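Local structure of putative type VI secretion protein (Escherichia coli, 6SKI) at residues 331-339 against 350-358. The protein is probably a phospholipase toxin of the type VI secretion system, a hydrolase effector loaded onto the VgrG spike for delivery. Sequence-based numbering, arbitrary orientation.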
ATOM      1  N   PHE A 331     -13.210  14.714 -17.114  1.00 49.77           N
ATOM      2  CA  PHE A 331     -14.636  14.603 -17.379  1.00 49.77           C
ATOM      3  C   PHE A 331     -15.338  14.258 -16.076  1.00 49.77           C
ATOM      4  O   PHE A 331     -15.101  13.192 -15.502  1.00 49.77           O
ATOM      5  CB  PHE A 331     -14.919  13.539 -18.436  1.00 49.77           C
ATOM      6  CG  PHE A 331     -14.697  14.003 -19.841  1.00 49.77           C
ATOM      7  CD1 PHE A 331     -15.176  15.227 -20.261  1.00 49.77           C
ATOM      8  CD2 PHE A 331     -14.027  13.208 -20.748  1.00 49.77           C
ATOM      9  CE1 PHE A 331     -14.976  15.654 -21.551  1.00 49.77           C
ATOM     10  CE2 PHE A 331     -13.831  13.632 -22.042  1.00 49.77           C
ATOM     11  CZ  PHE A 331     -14.303  14.856 -22.443  1.00 49.77           C
ATOM     12  N   LEU A 332     -16.191  15.157 -15.604  1.00 49.72           N
ATOM     13  CA  LEU A 332     -16.944  14.926 -14.384  1.00 49.72           C
ATOM     14  C   LEU A 332     -18.332  14.385 -14.672  1.00 49.72           C
ATOM     15  O   LEU A 332     -19.098  14.129 -13.739  1.00 49.72           O
ATOM     16  CB  LEU A 332     -17.033  16.216 -13.571  1.00 49.72           C
ATOM     17  CG  LEU A 332     -15.721  16.686 -12.943  1.00 49.72           C
ATOM     18  CD1 LEU A 332     -15.991  17.674 -11.827  1.00 49.72           C
ATOM     19  CD2 LEU A 332     -14.922  15.506 -12.428  1.00 49.72           C
ATOM     20  N   SER A 333     -18.662  14.209 -15.943  1.00 51.44           N
ATOM     21  CA  SER A 333     -19.831  13.477 -16.388  1.00 51.44           C
ATOM     22  C   SER A 333     -19.394  12.553 -17.509  1.00 51.44           C
ATOM     23  O   SER A 333     -18.417  12.823 -18.211  1.00 51.44           O
ATOM     24  CB  SER A 333     -20.935  14.420 -16.874  1.00 51.44           C
ATOM     25  OG  SER A 333     -22.062  13.700 -17.334  1.00 51.44           O
ATOM     26  N   CYS A 334     -20.107  11.456 -17.671  1.00 52.29           N
ATOM     27  CA  CYS A 334     -19.812  10.575 -18.787  1.00 52.29           C
ATOM     28  C   CYS A 334     -20.224  11.273 -20.077  1.00 52.29           C
ATOM     29  O   CYS A 334     -21.391  11.653 -20.224  1.00 52.29           O
ATOM     30  CB  CYS A 334     -20.540   9.245 -18.635  1.00 52.29           C
ATOM     31  SG  CYS A 334     -20.482   8.194 -20.097  1.00 52.29           S
ATOM     32  N   PRO A 335     -19.303  11.484 -21.018  1.00 53.79           N
ATOM     33  CA  PRO A 335     -19.657  12.211 -22.239  1.00 53.79           C
ATOM     34  C   PRO A 335     -20.741  11.483 -23.013  1.00 53.79           C
ATOM     35  O   PRO A 335     -20.683  10.268 -23.204  1.00 53.79           O
ATOM     36  CB  PRO A 335     -18.337  12.252 -23.016  1.00 53.79           C
ATOM     37  CG  PRO A 335     -17.291  12.077 -21.969  1.00 53.79           C
ATOM     38  CD  PRO A 335     -17.887  11.095 -21.015  1.00 53.79           C
ATOM     39  N   GLU A 336     -21.740  12.237 -23.458  1.00 61.14           N
ATOM     40  CA  GLU A 336     -22.888  11.661 -24.141  1.00 61.14           C
ATOM     41  C   GLU A 336     -22.998  12.262 -25.531  1.00 61.14           C
ATOM     42  O   GLU A 336     -22.929  13.483 -25.688  1.00 61.14           O
ATOM     43  CB  GLU A 336     -24.173  11.900 -23.349  1.00 61.14           C
ATOM     44  CG  GLU A 336     -24.574  10.725 -22.479  1.00 61.14           C
ATOM     45  CD  GLU A 336     -25.886  10.955 -21.764  1.00 61.14           C
ATOM     46  OE1 GLU A 336     -26.286  12.128 -21.620  1.00 61.14           O
ATOM     47  OE2 GLU A 336     -26.516   9.963 -21.344  1.00 61.14           O
ATOM     48  N   PHE A 337     -23.178  11.404 -26.530  1.00 60.24           N
ATOM     49  CA  PHE A 337     -23.205  11.808 -27.926  1.00 60.24           C
ATOM     50  C   PHE A 337     -24.543  11.442 -28.548  1.00 60.24           C
ATOM     51  O   PHE A 337     -25.143  10.418 -28.211  1.00 60.24           O
ATOM     52  CB  PHE A 337     -22.077  11.137 -28.717  1.00 60.24           C
ATOM     53  CG  PHE A 337     -20.709  11.394 -28.162  1.00 60.24           C
ATOM     54  CD1 PHE A 337     -19.925  12.414 -28.663  1.00 60.24           C
ATOM     55  CD2 PHE A 337     -20.206  10.614 -27.138  1.00 60.24           C
ATOM     56  CE1 PHE A 337     -18.671  12.654 -28.153  1.00 60.24           C
ATOM     57  CE2 PHE A 337     -18.954  10.851 -26.626  1.00 60.24           C
ATOM     58  CZ  PHE A 337     -18.186  11.872 -27.133  1.00 60.24           C
ATOM     59  N   GLU A 338     -25.009  12.289 -29.461  1.00 66.03           N
ATOM     60  CA  GLU A 338     -26.200  11.979 -30.235  1.00 66.03           C
ATOM     61  C   GLU A 338     -26.118  12.684 -31.579  1.00 66.03           C
ATOM     62  O   GLU A 338     -25.501  13.742 -31.706  1.00 66.03           O
ATOM     63  CB  GLU A 338     -27.483  12.369 -29.494  1.00 66.03           C
ATOM     64  CG  GLU A 338     -27.987  13.771 -29.746  1.00 66.03           C
ATOM     65  CD  GLU A 338     -29.094  14.144 -28.789  1.00 66.03           C
ATOM     66  OE1 GLU A 338     -29.186  13.508 -27.719  1.00 66.03           O
ATOM     67  OE2 GLU A 338     -29.896  15.043 -29.116  1.00 66.03           O
ATOM     68  N   ILE A 339     -26.740  12.081 -32.587  1.00 66.21           N
ATOM     69  CA  ILE A 339     -26.740  12.615 -33.942  1.00 66.21           C
ATOM     70  C   ILE A 339     -28.000  13.445 -34.136  1.00 66.21           C
ATOM     71  O   ILE A 339     -29.107  12.996 -33.813  1.00 66.21           O
ATOM     72  CB  ILE A 339     -26.647  11.489 -34.984  1.00 66.21           C
ATOM     73  CG1 ILE A 339     -25.454  10.585 -34.672  1.00 66.21           C
ATOM     74  CG2 ILE A 339     -26.520  12.069 -36.378  1.00 66.21           C
ATOM     75  CD1 ILE A 339     -25.078   9.647 -35.793  1.00 66.21           C
ATOM     76  N   ARG A 350     -30.174  17.203 -26.345  1.00 66.09           N
ATOM     77  CA  ARG A 350     -30.395  16.414 -25.138  1.00 66.09           C
ATOM     78  C   ARG A 350     -29.102  16.229 -24.357  1.00 66.09           C
ATOM     79  O   ARG A 350     -29.100  16.286 -23.121  1.00 66.09           O
ATOM     80  CB  ARG A 350     -30.991  15.054 -25.500  1.00 66.09           C
ATOM     81  CG  ARG A 350     -31.313  14.185 -24.299  1.00 66.09           C
ATOM     82  CD  ARG A 350     -31.536  12.738 -24.700  1.00 66.09           C
ATOM     83  NE  ARG A 350     -30.428  12.203 -25.487  1.00 66.09           N
ATOM     84  CZ  ARG A 350     -29.334  11.663 -24.961  1.00 66.09           C
ATOM     85  NH1 ARG A 350     -29.195  11.590 -23.644  1.00 66.09           N
ATOM     86  NH2 ARG A 350     -28.375  11.197 -25.749  1.00 66.09           N
ATOM     87  N   VAL A 351     -27.990  16.006 -25.059  1.00 63.66           N
ATOM     88  CA  VAL A 351     -26.721  15.777 -24.377  1.00 63.66           C
ATOM     89  C   VAL A 351     -26.267  17.038 -23.653  1.00 63.66           C
ATOM     90  O   VAL A 351     -25.721  16.970 -22.546  1.00 63.66           O
ATOM     91  CB  VAL A 351     -25.660  15.258 -25.366  1.00 63.66           C
ATOM     92  CG1 VAL A 351     -26.122  13.956 -25.987  1.00 63.66           C
ATOM     93  CG2 VAL A 351     -25.363  16.278 -26.441  1.00 63.66           C
ATOM     94  N   TYR A 352     -26.498  18.211 -24.251  1.00 63.97           N
ATOM     95  CA  TYR A 352     -26.146  19.453 -23.573  1.00 63.97           C
ATOM     96  C   TYR A 352     -27.000  19.670 -22.335  1.00 63.97           C
ATOM     97  O   TYR A 352     -26.500  20.126 -21.303  1.00 63.97           O
ATOM     98  CB  TYR A 352     -26.289  20.643 -24.517  1.00 63.97           C
ATOM     99  CG  TYR A 352     -25.835  21.935 -23.881  1.00 63.97           C
ATOM    100  CD1 TYR A 352     -24.488  22.229 -23.755  1.00 63.97           C
ATOM    101  CD2 TYR A 352     -26.752  22.848 -23.383  1.00 63.97           C
ATOM    102  CE1 TYR A 352     -24.067  23.399 -23.168  1.00 63.97           C
ATOM    103  CE2 TYR A 352     -26.339  24.023 -22.792  1.00 63.97           C
ATOM    104  CZ  TYR A 352     -24.994  24.292 -22.689  1.00 63.97           C
ATOM    105  OH  TYR A 352     -24.567  25.460 -22.101  1.00 63.97           O
ATOM    106  N   ARG A 353     -28.292  19.361 -22.420  1.00 65.61           N
ATOM    107  CA  ARG A 353     -29.162  19.523 -21.264  1.00 65.61           C
ATOM    108  C   ARG A 353     -28.757  18.575 -20.146  1.00 65.61           C
ATOM    109  O   ARG A 353     -28.749  18.957 -18.969  1.00 65.61           O
ATOM    110  CB  ARG A 353     -30.612  19.290 -21.679  1.00 65.61           C
ATOM    111  CG  ARG A 353     -31.197  20.429 -22.489  1.00 65.61           C
ATOM    112  CD  ARG A 353     -32.674  20.220 -22.757  1.00 65.61           C
ATOM    113  NE  ARG A 353     -33.055  20.767 -24.055  1.00 65.61           N
ATOM    114  CZ  ARG A 353     -33.217  20.038 -25.152  1.00 65.61           C
ATOM    115  NH1 ARG A 353     -33.031  18.726 -25.109  1.00 65.61           N
ATOM    116  NH2 ARG A 353     -33.563  20.617 -26.293  1.00 65.61           N
ATOM    117  N   LYS A 354     -28.377  17.348 -20.501  1.00 62.91           N
ATOM    118  CA  LYS A 354     -27.910  16.397 -19.500  1.00 62.91           C
ATOM    119  C   LYS A 354     -26.613  16.871 -18.860  1.00 62.91           C
ATOM    120  O   LYS A 354     -26.452  16.802 -17.636  1.00 62.91           O
ATOM    121  CB  LYS A 354     -27.728  15.022 -20.139  1.00 62.91           C
ATOM    122  CG  LYS A 354     -27.188  13.966 -19.197  1.00 62.91           C
ATOM    123  CD  LYS A 354     -28.121  13.752 -18.022  1.00 62.91           C
ATOM    124  CE  LYS A 354     -27.799  12.458 -17.299  1.00 62.91           C
ATOM    125  NZ  LYS A 354     -27.541  11.347 -18.255  1.00 62.91           N
ATOM    126  N   ALA A 355     -25.677  17.362 -19.673  1.00 62.03           N
ATOM    127  CA  ALA A 355     -24.408  17.833 -19.134  1.00 62.03           C
ATOM    128  C   ALA A 355     -24.604  19.044 -18.233  1.00 62.03           C
ATOM    129  O   ALA A 355     -23.939  19.168 -17.201  1.00 62.03           O
ATOM    130  CB  ALA A 355     -23.443  18.157 -20.272  1.00 62.03           C
ATOM    131  N   GLU A 356     -25.515  19.946 -18.596  1.00 62.72           N
ATOM    132  CA  GLU A 356     -25.761  21.107 -17.750  1.00 62.72           C
ATOM    133  C   GLU A 356     -26.451  20.706 -16.453  1.00 62.72           C
ATOM    134  O   GLU A 356     -26.170  21.279 -15.392  1.00 62.72           O
ATOM    135  CB  GLU A 356     -26.586  22.144 -18.506  1.00 62.72           C
ATOM    136  CG  GLU A 356     -25.751  23.054 -19.382  1.00 62.72           C
ATOM    137  CD  GLU A 356     -25.414  24.364 -18.702  1.00 62.72           C
ATOM    138  OE1 GLU A 356     -26.293  24.917 -18.008  1.00 62.72           O
ATOM    139  OE2 GLU A 356     -24.271  24.840 -18.858  1.00 62.72           O
ATOM    140  N   GLN A 357     -27.343  19.716 -16.511  1.00 63.55           N
ATOM    141  CA  GLN A 357     -27.923  19.187 -15.281  1.00 63.55           C
ATOM    142  C   GLN A 357     -26.846  18.607 -14.377  1.00 63.55           C
ATOM    143  O   GLN A 357     -26.844  18.851 -13.165  1.00 63.55           O
ATOM    144  CB  GLN A 357     -28.972  18.126 -15.608  1.00 63.55           C
ATOM    145  CG  GLN A 357     -30.390  18.650 -15.645  1.00 63.55           C
ATOM    146  CD  GLN A 357     -31.408  17.573 -15.346  1.00 63.55           C
ATOM    147  OE1 GLN A 357     -31.136  16.385 -15.516  1.00 63.55           O
ATOM    148  NE2 GLN A 357     -32.589  17.981 -14.897  1.00 63.55           N
ATOM    149  N   VAL A 358     -25.912  17.847 -14.952  1.00 60.36           N
ATOM    150  CA  VAL A 358     -24.835  17.270 -14.154  1.00 60.36           C
ATOM    151  C   VAL A 358     -23.947  18.365 -13.576  1.00 60.36           C
ATOM    152  O   VAL A 358     -23.491  18.270 -12.432  1.00 60.36           O
ATOM    153  CB  VAL A 358     -24.023  16.261 -14.985  1.00 60.36           C
ATOM    154  CG1 VAL A 358     -22.884  15.700 -14.160  1.00 60.36           C
ATOM    155  CG2 VAL A 358     -24.916  15.138 -15.460  1.00 60.36           C
TER
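Val351 packs against the strand at Glu336: it is buried and points toward the strand, its CG1 3.9 Å from Glu336 CB. CG1 reaches that place because it stands anti to the carbonyl carbon (chi1 -60°). Two turns along the helix, Val358 covers the irregular part of the chain before strand 336-339, its CG1 3.6 Å from Ser333 CB. Both valines are on the helix side that faces the strand, matching a strand and helix that run nearly antiparallel with axes 8.1 Å apart.

The solvent side is looser and charged. Glu336 and Glu338, alternate residues of the strand, both point to the helix and are met by Arg350 and Lys354, one turn apart. Arg350 bends at its third torsion, bringing NE to 2.9 Å from Glu338 OE1; the bond is weak, with an angle of 123° at the hydrogen. That oxygen lies oblique to the guanidinium, near NH2 as well, the two planes 30° apart. NH1 makes a longer bridge of 3.6 Å to Glu336 OE1, whose carboxylate is steeply inclined to the guanidinium. Lys354 crosses Glu336 at about a right angle, CB and CG near OE1, and NZ curls to 3.5 Å from OE2. Glu336 thus lies between two cations, which would probably stabilise its negative charge.

Phe337 contacts helix 72-85 on the other face, while backbone bonds from Glu336 and Glu338 join the strand to Ala403 and Val401 of strand 398-409. Helix 350-362 packs across one sheet face, also touching strand 376-386 through Tyr352: a split beta-alpha-beta unit, strand 398-409 inserted between parallel strands 328-341 and 376-386.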